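Local atomic coordinates of inositol monophosphatase family protein (Staphylococcus aureus subsp. aureus MSSA476, PDB entry 4I3Y), a protein that probably hydrolyses inositol monophosphates to free inositol and phosphate in a magnesium-dependent reaction that lithium inhibits. Residues L156-A161 / F179-S184; I148-P153 / V198-F203; E107-I112 / D128-K133. One frame throughout, in Å; residues are numbered along the deposited sequence.

Contact 1 (L156-A161 / F179-S184); sequences LKLEDA and FDASFS
Leu158 to Ala161 and Ala181 to Phe183 meet at the start of two neighbouring parallel strands, 162-164 and 184-185, which helix 172-181 joins in a beta-alpha-beta crossover. Residues 158-160 form a 3-10 turn before the first strand, and this turn lies against the chain as it leaves the helix at Ser182. The pairing opens with one backbone bond, Phe183 N to Ala161 O, 2.8 Å long and 155° at the hydrogen; Ser184 continues it with Ile163. Beside that bond two C-H...O contacts run in both directions. Ser182 CA points its hydrogen at Leu158 O (3.2 Å), a carbonyl that also takes Ala161 N inside the turn, while Glu159 CA lies 3.3 Å from Ala181 O. Leu158, on which Thr256, Val257 and Ile260 of helix 254-262 also pack, is the apolar anchor. A chi1 of -178°, with CG anti to the backbone N, brings CG close to Ala181 O, and the methyls then part: CD2 rests on Ala181 CB at 3.7 Å, and CD1 approaches Ser182 CB at 3.9 Å. Ser182 turns its hydroxyl back to Leu178 O of the preceding helix, leaving CB to lie against Ala161 O. Phe183 begins toward the turn and then leads off to the second subunit, whose Lys104 makes a cation-pi contact with the ring and whose Arg45 grips the 3-10 turn by a salt bridge to Asp160 OD1 and a hydrogen bond to Glu159 O. The same Glu159 O lies in the plane of the Phe183 ring at its edge, 3.8 Å from CD1, and is nearer still to Phe183 CB, at 3.4 Å.

Contact 2 (I148-P153 / V198-F203); sequences IKMEEP and VAKGQF
Val198 O lies 4.0 Å from Pro153 CG, but its hydrogen bond goes to Gly201 N, which reaches it at 2.8 Å in the last turn of helix 191-200. Ala199 comes next and has two kinds of contact with 148-153. Its CB touches Met150 CE at 4.0 Å, the methyl being swung over by the bend at chi3 (76°), and its carbonyl is tied through a water to Glu151 O. The water donates to both oxygens, 2.7 Å to Glu151 O and 2.6 Å to Ala199 O, so two acceptors that could not bond each other are bridged. In the conformer given, Lys200 CG lies 4.1 Å from Met150 CE as the two side chains cross. At Gly201 the helix stops in a Schellman motif, phi turning positive (88°), and the bare CA lets Pro153 CB settle at 3.6 Å; the loop after edge strand 148-150 is thus seated on the helix C-terminus, with Leu228 packed against both Pro153 and Ala199. Gln202 then points away from this loop, its NE2 bonded to Gln105 O of the second subunit.

Contact 3 (E107-I112 / D128-K133); sequences EDYCII and DYPHKK
Tyr109 and Pro130 make a CH-pi contact that joins the lead-in to strand 110-117 to the beta hairpin of strands 120-128 and 133-138, at one end of the large mixed sheet. The hairpin closes through a type I turn, Tyr129 to Lys132, and a G1 beta bulge in which Lys132 and Lys133 face Asp128. Pro130 CG sits over one face of the Tyr109 ring, 3.7 Å from its centroid and 26° off the normal, displaced toward CE2. Pro130 CD meanwhile presses on Tyr109 O at 3.2 Å. The two tyrosines run alongside each other in the same direction, so that Tyr109 OH comes to the edge of the Tyr129 ring, 3.3 Å from CD2; helix 12-35 covers both. On the polar side a water holds the segments together: it accepts from Asp108 N (2.9 Å), donates to Asp128 OD1 (2.9 Å) and also bonds His131 ND1. Cys110 also makes backbone bonds to Asp97, on strand 89-97, which carries the magnesium-site residues Asp94 and Ile96. The second subunit reaches this contact too: Asp108 pairs with its Arg197, Glu107 OE1 with its Gln202 and the His131 ring with its His131. Glu107, with its chain stretched out, lays OE2 at the edge of its own chain's His131 ring, 3.0 Å from CE1, with carboxylate and ring planes 65° apart.

Overall arrangement
All three contacts are partly buried and all reach the second subunit, but they serve different parts of the fold. Contact 3 lies nearest the middle of the chain, on the seven-stranded sheet, and contact 1 lies farthest out, at an edge of the five-stranded one. Contact 2 runs between them, from the last strand of the large sheet to a helix, with its centre about 17 Å from those of both others; contact 1 is nested within the loop it closes. A direct backbone bond ties contact 1, whereas single waters bridge contacts 2 and 3. Across the dimer, contact 2 of one subunit meets contact 3 of the other.

Contact 1 (L156-A161 / F179-S184)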
ATOM      1  N   LEU A 156       0.297  -2.441  20.709  1.00 18.93           N
ATOM      2  CA  LEU A 156      -0.883  -2.495  19.863  1.00 19.77           C
ATOM      3  C   LEU A 156      -1.658  -3.771  20.110  1.00 19.35           C
ATOM      4  O   LEU A 156      -1.193  -4.862  19.720  1.00 18.33           O
ATOM      5  CB  LEU A 156      -0.454  -2.468  18.382  1.00 20.13           C
ATOM      6  CG  LEU A 156      -0.210  -1.249  17.512  1.00 21.32           C
ATOM      7  CD2 LEU A 156      -1.534  -0.503  17.543  1.00 24.84           C
ATOM      8  N   LYS A 157      -2.829  -3.689  20.747  1.00 19.69           N
ATOM      9  CA  LYS A 157      -3.683  -4.878  20.810  1.00 20.64           C
ATOM     10  C   LYS A 157      -4.289  -5.200  19.420  1.00 19.31           C
ATOM     11  O   LYS A 157      -4.530  -4.302  18.611  1.00 17.69           O
ATOM     12  CB  LYS A 157      -4.792  -4.680  21.834  1.00 23.54           C
ATOM     13  CG  LYS A 157      -4.320  -4.743  23.282  1.00 27.95           C
ATOM     14  CD  LYS A 157      -5.481  -5.188  24.135  1.00 33.66           C
ATOM     15  CE  LYS A 157      -6.115  -3.994  24.816  1.00 36.96           C
ATOM     16  NZ  LYS A 157      -5.676  -3.918  26.240  1.00 44.17           N
ATOM     17  N   LEU A 158      -4.572  -6.465  19.130  1.00 18.05           N
ATOM     18  CA  LEU A 158      -5.001  -6.766  17.743  1.00 17.23           C
ATOM     19  C   LEU A 158      -6.272  -6.020  17.303  1.00 19.76           C
ATOM     20  O   LEU A 158      -6.376  -5.584  16.115  1.00 16.82           O
ATOM     21  CB  LEU A 158      -5.133  -8.282  17.499  1.00 17.09           C
ATOM     22  CG  LEU A 158      -5.524  -8.768  16.090  1.00 15.48           C
ATOM     23  CD1 LEU A 158      -4.427  -8.426  15.070  1.00 15.64           C
ATOM     24  CD2 LEU A 158      -5.868 -10.254  16.138  1.00 15.57           C
ATOM     25  N   GLU A 159      -7.243  -5.903  18.223  1.00 20.44           N
ATOM     26  CA  GLU A 159      -8.519  -5.171  17.962  1.00 20.08           C
ATOM     27  C   GLU A 159      -8.322  -3.686  17.547  1.00 19.29           C
ATOM     28  O   GLU A 159      -9.227  -3.075  16.921  1.00 17.99           O
ATOM     29  CB  GLU A 159      -9.458  -5.267  19.177  1.00 25.02           C
ATOM     30  CG  GLU A 159      -9.008  -4.347  20.317  1.00 31.80           C
ATOM     31  CD  GLU A 159      -9.309  -4.845  21.739  1.00 40.77           C
ATOM     32  OE1 GLU A 159     -10.230  -4.303  22.363  1.00 44.83           O
ATOM     33  OE2 GLU A 159      -8.613  -5.742  22.276  1.00 42.13           O
ATOM     34  N   ASP A 160      -7.150  -3.130  17.871  1.00 17.74           N
ATOM     35  CA  ASP A 160      -6.807  -1.756  17.554  1.00 18.19           C
ATOM     36  C   ASP A 160      -5.836  -1.634  16.367  1.00 16.92           C
ATOM     37  O   ASP A 160      -5.310  -0.531  16.089  1.00 16.65           O
ATOM     38  CB  ASP A 160      -6.184  -1.091  18.769  1.00 20.35           C
ATOM     39  CG  ASP A 160      -7.128  -1.090  19.952  1.00 24.88           C
ATOM     40  OD1 ASP A 160      -8.306  -0.790  19.726  1.00 24.47           O
ATOM     41  OD2 ASP A 160      -6.706  -1.433  21.083  1.00 24.26           O
ATOM     42  N   ALA A 161      -5.572  -2.738  15.677  1.00 14.13           N
ATOM     43  CA  ALA A 161      -4.405  -2.715  14.773  1.00 16.21           C
ATOM     44  C   ALA A 161      -4.746  -3.228  13.395  1.00 15.54           C
ATOM     45  O   ALA A 161      -5.627  -4.074  13.264  1.00 14.34           O
ATOM     46  CB  ALA A 161      -3.258  -3.530  15.364  1.00 16.78           C
ATOM     47  N   PHE A 179      -9.715 -11.089  10.016  1.00 13.73           N
ATOM     48  CA  PHE A 179     -10.606  -9.909   9.771  1.00 14.73           C
ATOM     49  C   PHE A 179     -11.398  -9.461  11.021  1.00 17.55           C
ATOM     50  O   PHE A 179     -11.333  -8.301  11.441  1.00 17.74           O
ATOM     51  CB  PHE A 179     -11.622 -10.230   8.669  1.00 13.96           C
ATOM     52  CG  PHE A 179     -11.038 -10.323   7.232  1.00 13.33           C
ATOM     53  CD1 PHE A 179      -9.758  -9.941   6.932  1.00 13.06           C
ATOM     54  CD2 PHE A 179     -11.857 -10.762   6.191  1.00 13.11           C
ATOM     55  CE1 PHE A 179      -9.253 -10.037   5.642  1.00 14.15           C
ATOM     56  CE2 PHE A 179     -11.398 -10.844   4.892  1.00 14.28           C
ATOM     57  CZ  PHE A 179     -10.064 -10.470   4.600  1.00 13.22           C
ATOM     58  N   ASP A 180     -12.195 -10.361  11.605  1.00 18.73           N
ATOM     59  CA  ASP A 180     -13.021  -9.999  12.779  1.00 19.30           C
ATOM     60  C   ASP A 180     -12.224  -9.511  14.001  1.00 19.10           C
ATOM     61  O   ASP A 180     -12.684  -8.625  14.701  1.00 18.17           O
ATOM     62  CB  ASP A 180     -13.908 -11.170  13.248  1.00 21.31           C
ATOM     63  CG  ASP A 180     -14.854 -11.677  12.165  1.00 23.92           C
ATOM     64  OD1 ASP A 180     -15.138 -10.923  11.209  1.00 26.35           O
ATOM     65  OD2 ASP A 180     -15.284 -12.858  12.258  1.00 26.87           O
ATOM     66  N   ALA A 181     -11.063 -10.100  14.273  1.00 15.82           N
ATOM     67  CA  ALA A 181     -10.318  -9.764  15.480  1.00 16.99           C
ATOM     68  C   ALA A 181      -9.395  -8.547  15.345  1.00 16.72           C
ATOM     69  O   ALA A 181      -8.902  -8.077  16.340  1.00 16.94           O
ATOM     70  CB  ALA A 181      -9.506 -10.948  15.931  1.00 14.17           C
ATOM     71  N   SER A 182      -9.176  -8.035  14.128  1.00 16.43           N
ATOM     72  CA  SER A 182      -8.259  -6.868  13.940  1.00 16.33           C
ATOM     73  C   SER A 182      -9.068  -5.604  13.667  1.00 16.13           C
ATOM     74  O   SER A 182     -10.299  -5.669  13.486  1.00 14.05           O
ATOM     75  CB  SER A 182      -7.289  -7.124  12.806  1.00 16.90           C
ATOM     76  OG  SER A 182      -8.026  -7.633  11.733  1.00 18.07           O
ATOM     77  N   PHE A 183      -8.391  -4.463  13.636  1.00 14.86           N
ATOM     78  CA  PHE A 183      -9.117  -3.204  13.427  1.00 15.49           C
ATOM     79  C   PHE A 183      -9.503  -3.126  11.940  1.00 14.50           C
ATOM     80  O   PHE A 183     -10.665  -2.805  11.602  1.00 12.54           O
ATOM     81  CB  PHE A 183      -8.273  -1.990  13.879  1.00 14.08           C
ATOM     82  CG  PHE A 183      -8.945  -0.682  13.656  1.00 15.28           C
ATOM     83  CD1 PHE A 183      -9.709  -0.094  14.681  1.00 15.11           C
ATOM     84  CD2 PHE A 183      -8.840  -0.044  12.408  1.00 14.78           C
ATOM     85  CE1 PHE A 183     -10.385   1.099  14.479  1.00 15.60           C
ATOM     86  CE2 PHE A 183      -9.520   1.149  12.185  1.00 15.99           C
ATOM     87  CZ  PHE A 183     -10.276   1.719  13.218  1.00 17.72           C
ATOM     88  N   SER A 184      -8.532  -3.437  11.082  1.00 14.54           N
ATOM     89  CA  SER A 184      -8.764  -3.569   9.595  1.00 13.63           C
ATOM     90  C   SER A 184      -7.649  -4.405   8.931  1.00 13.02           C
ATOM     91  O   SER A 184      -6.702  -4.869   9.589  1.00 13.72           O
ATOM     92  CB  SER A 184      -8.905  -2.196   8.931  1.00 12.94           C
ATOM     93  OG  SER A 184      -9.565  -2.207   7.662  1.00 12.67           O
TER

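Contact 2 (I148-P153 / V198-F203)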
ATOM      1  N   ILE A 148      16.939   8.669   9.928  1.00 22.20           N
ATOM      2  CA  ILE A 148      16.129   9.023  11.091  1.00 22.89           C
ATOM      3  C   ILE A 148      15.994   7.748  11.951  1.00 21.83           C
ATOM      4  O   ILE A 148      15.621   6.742  11.427  1.00 19.98           O
ATOM      5  CB  ILE A 148      14.792   9.617  10.646  1.00 27.90           C
ATOM      6  CG1 ILE A 148      15.023  11.065  10.082  1.00 37.57           C
ATOM      7  CG2 ILE A 148      13.788   9.580  11.777  1.00 36.17           C
ATOM      8  CD1 ILE A 148      14.191  11.480   8.858  1.00 34.32           C
ATOM      9  N   LYS A 149      16.297   7.780  13.265  1.00 18.45           N
ATOM     10  CA  LYS A 149      16.356   6.575  14.097  1.00 17.06           C
ATOM     11  C   LYS A 149      14.937   6.111  14.460  1.00 17.65           C
ATOM     12  O   LYS A 149      14.123   6.917  14.891  1.00 18.28           O
ATOM     13  CB  LYS A 149      17.222   6.774  15.377  1.00 18.03           C
ATOM     14  CG  LYS A 149      17.585   5.506  16.180  1.00 19.86           C
ATOM     15  CD  LYS A 149      18.553   5.853  17.355  1.00 21.04           C
ATOM     16  CE  LYS A 149      18.977   4.629  18.171  1.00 20.20           C
ATOM     17  NZ  LYS A 149      17.760   3.846  18.572  1.00 17.56           N
ATOM     18  N   MET A 150      14.649   4.831  14.235  1.00 15.13           N
ATOM     19  CA  MET A 150      13.392   4.212  14.623  1.00 16.41           C
ATOM     20  C   MET A 150      13.414   3.788  16.092  1.00 18.42           C
ATOM     21  O   MET A 150      14.467   3.362  16.591  1.00 20.09           O
ATOM     22  CB  MET A 150      13.165   2.986  13.728  1.00 15.95           C
ATOM     23  CG  MET A 150      13.099   3.303  12.241  1.00 15.86           C
ATOM     24  SD  MET A 150      13.174   1.868  11.095  1.00 18.81           S
ATOM     25  CE  MET A 150      11.480   1.285  11.343  1.00 14.59           C
ATOM     26  N   GLU A 151      12.263   3.826  16.779  1.00 19.32           N
ATOM     27  CA  GLU A 151      12.190   3.323  18.157  1.00 18.88           C
ATOM     28  C   GLU A 151      11.065   2.286  18.291  1.00 19.58           C
ATOM     29  O   GLU A 151      10.167   2.223  17.444  1.00 20.96           O
ATOM     30  CB  GLU A 151      11.991   4.447  19.207  1.00 19.76           C
ATOM     31  CG  GLU A 151      13.047   5.576  19.286  1.00 20.92           C
ATOM     32  CD  GLU A 151      14.428   5.102  19.623  1.00 22.64           C
ATOM     33  OE1 GLU A 151      14.624   4.007  20.145  1.00 25.24           O
ATOM     34  OE2 GLU A 151      15.378   5.816  19.328  1.00 22.96           O
ATOM     35  N   GLU A 152      11.081   1.499  19.361  1.00 15.89           N
ATOM     36  CA  GLU A 152      10.048   0.484  19.519  1.00 18.50           C
ATOM     37  C   GLU A 152       8.636   1.141  19.348  1.00 15.68           C
ATOM     38  O   GLU A 152       8.365   2.238  19.936  1.00 15.97           O
ATOM     39  CB  GLU A 152      10.215  -0.267  20.874  1.00 19.57           C
ATOM     40  CG  GLU A 152       9.022  -1.198  21.182  1.00 22.94           C
ATOM     41  CD  GLU A 152       8.926  -1.605  22.655  1.00 23.31           C
ATOM     42  OE1 GLU A 152       9.848  -1.221  23.396  1.00 25.31           O
ATOM     43  OE2 GLU A 152       7.939  -2.274  23.073  1.00 20.50           O
ATOM     44  N   PRO A 153       7.753   0.538  18.520  1.00 15.36           N
ATOM     45  CA  PRO A 153       6.401   1.117  18.335  1.00 16.11           C
ATOM     46  C   PRO A 153       5.546   1.097  19.623  1.00 17.46           C
ATOM     47  O   PRO A 153       5.851   0.277  20.499  1.00 17.18           O
ATOM     48  CB  PRO A 153       5.766   0.201  17.293  1.00 15.76           C
ATOM     49  CG  PRO A 153       6.540  -1.097  17.313  1.00 14.96           C
ATOM     50  CD  PRO A 153       7.923  -0.769  17.820  1.00 15.62           C
ATOM     51  N   VAL A 198       5.085  -2.995  10.198  1.00 12.31           N
ATOM     52  CA  VAL A 198       4.959  -3.511  11.594  1.00 12.73           C
ATOM     53  C   VAL A 198       5.998  -2.783  12.459  1.00 12.73           C
ATOM     54  O   VAL A 198       5.673  -2.269  13.547  1.00 14.30           O
ATOM     55  CB  VAL A 198       5.089  -5.054  11.656  1.00 12.50           C
ATOM     56  CG1 VAL A 198       5.084  -5.547  13.120  1.00 12.17           C
ATOM     57  CG2 VAL A 198       3.951  -5.736  10.875  1.00 13.01           C
ATOM     58  N   ALA A 199       7.213  -2.639  11.919  1.00 12.74           N
ATOM     59  CA  ALA A 199       8.360  -2.082  12.698  1.00 13.31           C
ATOM     60  C   ALA A 199       8.073  -0.638  13.057  1.00 13.26           C
ATOM     61  O   ALA A 199       8.428  -0.201  14.131  1.00 14.49           O
ATOM     62  CB  ALA A 199       9.656  -2.185  11.914  1.00 12.88           C
ATOM     63  N   LYS A 200       7.391   0.058  12.143  0.50 13.33           N
ATOM     64  CA  LYS A 200       7.026   1.461  12.279  0.50 12.83           C
ATOM     65  C   LYS A 200       5.860   1.590  13.244  0.50 12.43           C
ATOM     66  O   LYS A 200       5.659   2.669  13.807  0.50 12.49           O
ATOM     67  CB  LYS A 200       6.624   2.040  10.896  0.50 12.20           C
ATOM     68  CG  LYS A 200       7.810   2.371   9.977  0.50 12.73           C
ATOM     69  CD  LYS A 200       7.351   3.001   8.644  0.50 12.24           C
ATOM     70  CE  LYS A 200       7.175   1.945   7.553  0.50 12.28           C
ATOM     71  NZ  LYS A 200       6.503   2.360   6.257  0.50 11.03           N
ATOM     72  N   GLY A 201       5.097   0.503  13.434  1.00 12.19           N
ATOM     73  CA  GLY A 201       3.881   0.550  14.272  1.00 12.42           C
ATOM     74  C   GLY A 201       2.589   0.946  13.535  1.00 13.17           C
ATOM     75  O   GLY A 201       1.564   1.182  14.183  1.00 12.87           O
ATOM     76  N   GLN A 202       2.645   0.996  12.175  1.00 12.68           N
ATOM     77  CA  GLN A 202       1.478   1.201  11.255  1.00 12.38           C
ATOM     78  C   GLN A 202       0.580  -0.067  11.117  1.00 12.70           C
ATOM     79  O   GLN A 202      -0.634   0.061  11.049  1.00 13.67           O
ATOM     80  CB  GLN A 202       1.975   1.602   9.825  1.00 11.72           C
ATOM     81  CG  GLN A 202       2.904   2.824   9.864  1.00 13.11           C
ATOM     82  CD  GLN A 202       3.518   3.030   8.492  1.00 13.16           C
ATOM     83  OE1 GLN A 202       4.271   2.168   8.024  1.00 13.73           O
ATOM     84  NE2 GLN A 202       3.191   4.144   7.835  1.00 12.05           N
ATOM     85  N   PHE A 203       1.179  -1.263  11.109  1.00 12.23           N
ATOM     86  CA  PHE A 203       0.454  -2.548  11.173  1.00 11.92           C
ATOM     87  C   PHE A 203       0.780  -3.211  12.521  1.00 12.82           C
ATOM     88  O   PHE A 203       1.886  -3.028  13.037  1.00 11.65           O
ATOM     89  CB  PHE A 203       0.971  -3.486  10.046  1.00 11.29           C
ATOM     90  CG  PHE A 203       0.611  -3.043   8.639  1.00 10.57           C
ATOM     91  CD1 PHE A 203      -0.256  -1.995   8.423  1.00  9.90           C
ATOM     92  CD2 PHE A 203       1.049  -3.799   7.537  1.00 10.25           C
ATOM     93  CE1 PHE A 203      -0.601  -1.608   7.097  1.00 10.54           C
ATOM     94  CE2 PHE A 203       0.711  -3.453   6.241  1.00 10.13           C
ATOM     95  CZ  PHE A 203      -0.108  -2.333   6.014  1.00 10.15           C
TER
HETATM   96  O   HOH W   1       8.719   2.098  15.201  1.00 32.39           O

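Contact 3 (E107-I112 / D128-K133)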
ATOM      1  N   GLU A 107       6.036   0.000  -8.121  1.00 14.14           N
ATOM      2  CA  GLU A 107       5.926   0.657  -6.858  1.00 15.00           C
ATOM      3  C   GLU A 107       5.762  -0.450  -5.846  1.00 14.56           C
ATOM      4  O   GLU A 107       5.391  -1.565  -6.215  1.00 13.10           O
ATOM      5  CB  GLU A 107       4.694   1.574  -6.807  1.00 16.81           C
ATOM      6  CG  GLU A 107       4.710   2.459  -5.581  1.00 18.68           C
ATOM      7  CD  GLU A 107       3.676   3.572  -5.623  1.00 19.59           C
ATOM      8  OE1 GLU A 107       3.065   3.831  -6.671  1.00 19.62           O
ATOM      9  OE2 GLU A 107       3.511   4.236  -4.590  1.00 18.80           O
ATOM     10  N   ASP A 108       5.998  -0.146  -4.583  1.00 13.20           N
ATOM     11  CA  ASP A 108       5.788  -1.192  -3.529  1.00 13.80           C
ATOM     12  C   ASP A 108       6.680  -2.413  -3.709  1.00 13.09           C
ATOM     13  O   ASP A 108       6.213  -3.582  -3.620  1.00 13.44           O
ATOM     14  CB  ASP A 108       4.297  -1.583  -3.383  1.00 13.39           C
ATOM     15  CG  ASP A 108       3.476  -0.428  -2.825  1.00 15.26           C
ATOM     16  OD1 ASP A 108       4.106   0.479  -2.227  1.00 16.31           O
ATOM     17  OD2 ASP A 108       2.239  -0.416  -2.939  1.00 15.47           O
ATOM     18  N   TYR A 109       7.967  -2.154  -3.882  1.00 12.57           N
ATOM     19  CA  TYR A 109       8.944  -3.271  -3.898  1.00 13.08           C
ATOM     20  C   TYR A 109      10.215  -2.752  -3.222  1.00 13.44           C
ATOM     21  O   TYR A 109      10.397  -1.559  -3.130  1.00 13.43           O
ATOM     22  CB  TYR A 109       9.186  -3.869  -5.333  1.00 12.61           C
ATOM     23  CG  TYR A 109       9.762  -2.855  -6.272  1.00 13.22           C
ATOM     24  CD1 TYR A 109      11.153  -2.670  -6.385  1.00 13.41           C
ATOM     25  CD2 TYR A 109       8.946  -1.980  -6.965  1.00 13.08           C
ATOM     26  CE1 TYR A 109      11.704  -1.678  -7.191  1.00 12.05           C
ATOM     27  CE2 TYR A 109       9.506  -0.987  -7.798  1.00 12.95           C
ATOM     28  CZ  TYR A 109      10.876  -0.842  -7.900  1.00 13.12           C
ATOM     29  OH  TYR A 109      11.414   0.152  -8.734  1.00 11.67           O
ATOM     30  N   CYS A 110      11.119  -3.650  -2.798  1.00 13.50           N
ATOM     31  CA  CYS A 110      12.288  -3.260  -2.081  1.00 12.78           C
ATOM     32  C   CYS A 110      13.438  -4.221  -2.389  1.00 13.56           C
ATOM     33  O   CYS A 110      13.262  -5.257  -3.072  1.00 13.20           O
ATOM     34  CB  CYS A 110      11.968  -3.258  -0.552  1.00 13.21           C
ATOM     35  SG  CYS A 110      11.408  -4.877   0.107  1.00 13.27           S
ATOM     36  N   ILE A 111      14.618  -3.854  -1.917  1.00 13.15           N
ATOM     37  CA  ILE A 111      15.775  -4.720  -1.997  1.00 14.08           C
ATOM     38  C   ILE A 111      16.063  -5.119  -0.544  1.00 13.50           C
ATOM     39  O   ILE A 111      16.091  -4.247   0.334  1.00 14.90           O
ATOM     40  CB  ILE A 111      16.979  -3.968  -2.582  1.00 14.23           C
ATOM     41  CG1 ILE A 111      16.684  -3.454  -3.968  1.00 14.21           C
ATOM     42  CG2 ILE A 111      18.254  -4.835  -2.619  1.00 13.36           C
ATOM     43  CD1 ILE A 111      17.827  -2.590  -4.506  1.00 14.47           C
ATOM     44  N   ILE A 112      16.238  -6.419  -0.292  1.00 13.31           N
ATOM     45  CA  ILE A 112      16.539  -6.908   1.043  1.00 14.10           C
ATOM     46  C   ILE A 112      17.996  -7.440   1.196  1.00 14.61           C
ATOM     47  O   ILE A 112      18.464  -8.350   0.443  1.00 13.97           O
ATOM     48  CB  ILE A 112      15.522  -7.978   1.531  1.00 14.71           C
ATOM     49  CG1 ILE A 112      14.103  -7.391   1.407  1.00 14.59           C
ATOM     50  CG2 ILE A 112      15.833  -8.436   2.981  1.00 12.88           C
ATOM     51  CD1 ILE A 112      12.955  -8.324   1.805  1.00 14.30           C
ATOM     52  N   ASP A 128      13.369   0.560   0.284  1.00 12.83           N
ATOM     53  CA  ASP A 128      12.144   0.904  -0.448  1.00 14.02           C
ATOM     54  C   ASP A 128      12.536   1.880  -1.543  1.00 15.54           C
ATOM     55  O   ASP A 128      12.559   3.098  -1.319  1.00 15.20           O
ATOM     56  CB  ASP A 128      11.181   1.523   0.534  1.00 15.28           C
ATOM     57  CG  ASP A 128       9.864   1.962  -0.095  1.00 16.31           C
ATOM     58  OD1 ASP A 128       9.721   2.029  -1.292  1.00 17.12           O
ATOM     59  OD2 ASP A 128       8.973   2.285   0.669  1.00 17.44           O
ATOM     60  N   TYR A 129      12.900   1.337  -2.705  1.00 14.77           N
ATOM     61  CA  TYR A 129      13.516   2.159  -3.729  1.00 15.37           C
ATOM     62  C   TYR A 129      12.478   3.138  -4.342  1.00 16.29           C
ATOM     63  O   TYR A 129      12.804   4.313  -4.547  1.00 17.44           O
ATOM     64  CB  TYR A 129      14.227   1.334  -4.802  1.00 15.26           C
ATOM     65  CG  TYR A 129      14.451   2.148  -6.062  1.00 15.44           C
ATOM     66  CD1 TYR A 129      15.504   3.062  -6.135  1.00 16.05           C
ATOM     67  CD2 TYR A 129      13.578   2.069  -7.121  1.00 14.96           C
ATOM     68  CE1 TYR A 129      15.688   3.846  -7.246  1.00 16.42           C
ATOM     69  CE2 TYR A 129      13.751   2.843  -8.240  1.00 15.43           C
ATOM     70  CZ  TYR A 129      14.827   3.724  -8.274  1.00 16.42           C
ATOM     71  OH  TYR A 129      15.007   4.538  -9.322  1.00 18.27           O
ATOM     72  N   PRO A 130      11.234   2.680  -4.610  1.00 15.86           N
ATOM     73  CA  PRO A 130      10.276   3.633  -5.246  1.00 16.51           C
ATOM     74  C   PRO A 130      10.097   4.907  -4.405  1.00 17.69           C
ATOM     75  O   PRO A 130       9.828   5.998  -4.958  1.00 17.35           O
ATOM     76  CB  PRO A 130       8.966   2.830  -5.325  1.00 14.68           C
ATOM     77  CG  PRO A 130       9.462   1.393  -5.407  1.00 14.89           C
ATOM     78  CD  PRO A 130      10.623   1.342  -4.438  1.00 15.23           C
ATOM     79  N   HIS A 131      10.277   4.799  -3.088  1.00 18.16           N
ATOM     80  CA  HIS A 131      10.065   5.969  -2.257  1.00 18.99           C
ATOM     81  C   HIS A 131      11.367   6.482  -1.671  1.00 19.05           C
ATOM     82  O   HIS A 131      11.324   7.353  -0.835  1.00 18.29           O
ATOM     83  CB  HIS A 131       8.940   5.767  -1.222  1.00 23.22           C
ATOM     84  CG  HIS A 131       7.587   5.756  -1.858  1.00 28.77           C
ATOM     85  ND1 HIS A 131       6.831   4.609  -1.985  1.00 35.42           N
ATOM     86  CD2 HIS A 131       6.923   6.716  -2.543  1.00 31.46           C
ATOM     87  CE1 HIS A 131       5.723   4.878  -2.654  1.00 36.25           C
ATOM     88  NE2 HIS A 131       5.762   6.150  -3.016  1.00 41.50           N
ATOM     89  N   LYS A 132      12.502   5.986  -2.179  1.00 18.78           N
ATOM     90  CA  LYS A 132      13.868   6.334  -1.682  1.00 19.94           C
ATOM     91  C   LYS A 132      13.944   6.349  -0.137  1.00 18.93           C
ATOM     92  O   LYS A 132      14.377   7.300   0.458  1.00 17.64           O
ATOM     93  CB  LYS A 132      14.366   7.672  -2.324  1.00 20.66           C
ATOM     94  CG  LYS A 132      14.056   7.781  -3.822  1.00 20.99           C
ATOM     95  CD  LYS A 132      15.069   7.048  -4.683  1.00 21.71           C
ATOM     96  CE  LYS A 132      14.629   7.057  -6.152  1.00 26.55           C
ATOM     97  NZ  LYS A 132      13.194   6.618  -6.335  1.00 24.83           N
ATOM     98  N   LYS A 133      13.507   5.264   0.498  1.00 18.04           N
ATOM     99  CA  LYS A 133      13.571   5.112   1.947  1.00 18.13           C
ATOM    100  C   LYS A 133      14.405   3.880   2.249  1.00 16.57           C
ATOM    101  O   LYS A 133      13.958   2.755   1.992  1.00 16.35           O
ATOM    102  CB  LYS A 133      12.138   5.008   2.574  1.00 18.60           C
ATOM    103  CG  LYS A 133      11.366   6.355   2.603  1.00 20.76           C
ATOM    104  CD  LYS A 133       9.998   6.348   3.330  1.00 23.13           C
ATOM    105  CE  LYS A 133       8.868   5.844   2.435  1.00 28.25           C
ATOM    106  NZ  LYS A 133       7.457   5.666   2.977  1.00 30.58           N
TER
HETATM  107  O   HOH W   2       7.235   1.555  -2.609  1.00 18.69           O